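Putative NADH Oxidase (Clostridium acetobutylicum, PDB 3E10) binds flavin mononucleotide and probably works as an oxidoreductase of the nitroreductase family. Local coordinates at residues K21-K26 with A105-G110. Sequence-based numbering, arbitrary orientation. Where two conformers were deposited one is given.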
loop_
_atom_site.group_PDB
_atom_site.type_symbol
_atom_site.label_atom_id
_atom_site.label_comp_id
_atom_site.label_asym_id
_atom_site.label_seq_id
_atom_site.Cartn_x
_atom_site.Cartn_y
_atom_site.Cartn_z
ATOM N N LYS B 21 8.070 22.697 5.459
ATOM C CA LYS B 21 8.921 22.136 4.416
ATOM C C LYS B 21 9.547 20.822 4.855
ATOM O O LYS B 21 9.623 19.898 4.063
ATOM C CB LYS B 21 10.024 23.120 3.971
ATOM C CG LYS B 21 9.481 24.383 3.366
ATOM C CD LYS B 21 8.753 24.193 2.047
ATOM C CE LYS B 21 8.592 25.571 1.377
ATOM N NZ LYS B 21 7.429 25.611 0.491
ATOM N N GLU B 22 9.994 20.733 6.108
ATOM C CA GLU B 22 10.635 19.514 6.575
ATOM C C GLU B 22 9.682 18.317 6.586
ATOM O O GLU B 22 10.090 17.196 6.328
ATOM C CB GLU B 22 11.279 19.694 7.943
ATOM C CG GLU B 22 10.371 19.956 9.061
ATOM N N LYS B 23 8.414 18.573 6.874
ATOM C CA LYS B 23 7.411 17.518 6.878
ATOM C C LYS B 23 7.074 17.084 5.456
ATOM O O LYS B 23 6.905 15.896 5.199
ATOM C CB LYS B 23 6.146 17.975 7.617
ATOM C CG LYS B 23 6.364 18.058 9.130
ATOM C CD LYS B 23 5.087 18.243 9.934
ATOM C CE LYS B 23 5.378 18.330 11.431
ATOM N NZ LYS B 23 4.132 18.364 12.258
ATOM N N ILE B 24 7.019 18.050 4.538
ATOM C CA ILE B 24 6.796 17.705 3.133
ATOM C C ILE B 24 7.881 16.729 2.682
ATOM O O ILE B 24 7.584 15.717 2.054
ATOM C CB ILE B 24 6.759 18.926 2.204
ATOM C CG1 ILE B 24 5.660 19.891 2.657
ATOM C CG2 ILE B 24 6.527 18.484 0.750
ATOM C CD1 ILE B 24 5.541 21.170 1.830
ATOM N N GLU B 25 9.134 17.053 2.982
ATOM C CA GLU B 25 10.232 16.184 2.573
ATOM C C GLU B 25 10.107 14.782 3.171
ATOM O O GLU B 25 10.361 13.775 2.501
ATOM C CB GLU B 25 11.588 16.791 2.950
ATOM C CG GLU B 25 12.754 15.955 2.418
ATOM C CD GLU B 25 14.099 16.594 2.590
ATOM O OE1 GLU B 25 14.287 17.738 2.129
ATOM O OE2 GLU B 25 14.956 15.923 3.181
ATOM N N LYS B 26 9.765 14.709 4.447
ATOM C CA LYS B 26 9.578 13.428 5.107
ATOM C C LYS B 26 8.472 12.589 4.457
ATOM O O LYS B 26 8.598 11.374 4.360
ATOM C CB LYS B 26 9.301 13.637 6.597
ATOM C CG LYS B 26 10.537 14.145 7.335
ATOM C CD LYS B 26 10.224 14.819 8.634
ATOM C CE LYS B 26 11.510 15.090 9.382
ATOM N NZ LYS B 26 12.135 13.804 9.832
ATOM N N ALA B 105 0.316 10.676 9.484
ATOM C CA ALA B 105 -0.210 10.467 10.836
ATOM C C ALA B 105 0.922 10.582 11.868
ATOM O O ALA B 105 0.744 11.211 12.939
ATOM C CB ALA B 105 -0.950 9.148 10.928
ATOM N N TYR B 106 2.088 10.003 11.552
ATOM C CA TYR B 106 3.265 10.093 12.431
ATOM C C TYR B 106 3.655 11.548 12.735
ATOM O O TYR B 106 4.050 11.869 13.866
ATOM C CB TYR B 106 4.406 9.297 11.815
ATOM C CG TYR B 106 5.716 9.459 12.533
ATOM C CD1 TYR B 106 5.931 8.854 13.748
ATOM C CD2 TYR B 106 6.724 10.241 11.994
ATOM C CE1 TYR B 106 7.158 9.035 14.427
ATOM C CE2 TYR B 106 7.920 10.402 12.627
ATOM C CZ TYR B 106 8.134 9.806 13.826
ATOM O OH TYR B 106 9.356 10.026 14.452
ATOM N N LEU B 107 3.525 12.418 11.731
ATOM C CA LEU B 107 3.853 13.832 11.823
ATOM C C LEU B 107 2.698 14.713 12.297
ATOM O O LEU B 107 2.762 15.918 12.181
ATOM C CB LEU B 107 4.363 14.295 10.442
ATOM C CG LEU B 107 5.612 13.595 9.918
ATOM C CD1 LEU B 107 5.905 14.013 8.458
ATOM C CD2 LEU B 107 6.842 13.843 10.829
ATOM N N ASP B 108 1.641 14.103 12.816
ATOM C CA ASP B 108 0.505 14.839 13.368
ATOM C C ASP B 108 -0.263 15.604 12.298
ATOM O O ASP B 108 -0.963 16.584 12.571
ATOM C CB ASP B 108 0.954 15.778 14.510
ATOM C CG ASP B 108 1.659 15.037 15.637
ATOM O OD1 ASP B 108 1.103 14.055 16.135
ATOM O OD2 ASP B 108 2.779 15.446 15.998
ATOM N N LEU B 109 -0.166 15.113 11.068
ATOM C CA LEU B 109 -0.898 15.654 9.934
ATOM C C LEU B 109 -2.095 14.752 9.650
ATOM O O LEU B 109 -2.113 13.576 10.039
ATOM C CB LEU B 109 -0.002 15.712 8.704
ATOM C CG LEU B 109 1.189 16.665 8.777
ATOM C CD1 LEU B 109 2.074 16.405 7.584
ATOM C CD2 LEU B 109 0.723 18.104 8.803
ATOM N N GLY B 110 -3.076 15.316 8.958
ATOM C CA GLY B 110 -4.151 14.542 8.369
ATOM C C GLY B 110 -3.970 14.450 6.869
ATOM O O GLY B 110 -3.395 15.351 6.222
HETATM O O HOH W 1 3.674 18.096 15.244
#
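Lys23 NZ gives a hydrogen bond of 2.8 Å to Leu107 O, the backbone carbonyl just past helix 89-106. The approach is bent to 153° at the oxygen and tilted 17° from the carbonyl plane. With CG anti to its carbonyl carbon (chi1 -72°) and the chain extended beyond, Lys23 reaches across from helix 21-32. Lys23 NZ also donates to a water, 3.0 Å from NZ to the water oxygen, that in turn donates to Asp108 OD2; a further hydrogen bond joins Lys23 NZ to Tyr146 OH. Lys23 NZ and Asp108 OD2 stay 4.9 Å apart, so the water bridges them in place of a direct contact, though the opposite charges may still attract.

Apolar contact accompanies these bonds. The Lys23 methylenes and the Leu107 side chain run past each other in opposite directions, Lys23 CD lying 4.0 Å from Leu107 CB. Lys26 crosses Leu107 at roughly a right angle, its CB 3.9 Å from Leu107 CD1. Leu109 CD1 adds a further contact, 4.2 Å from Lys23 CD, while the Leu109 side chain also rests on Ala104 and Tyr146.

Asp108, with positive phi, is the C-prime residue of a Schellman motif: Asp108 N bonds Ala105 O, and Leu109 N bonds Ala104 O. Helix 21-32 thus packs through Lys23 and Lys26 on the Schellman-capped C-terminal end of helix 89-106, just before strand 110-115.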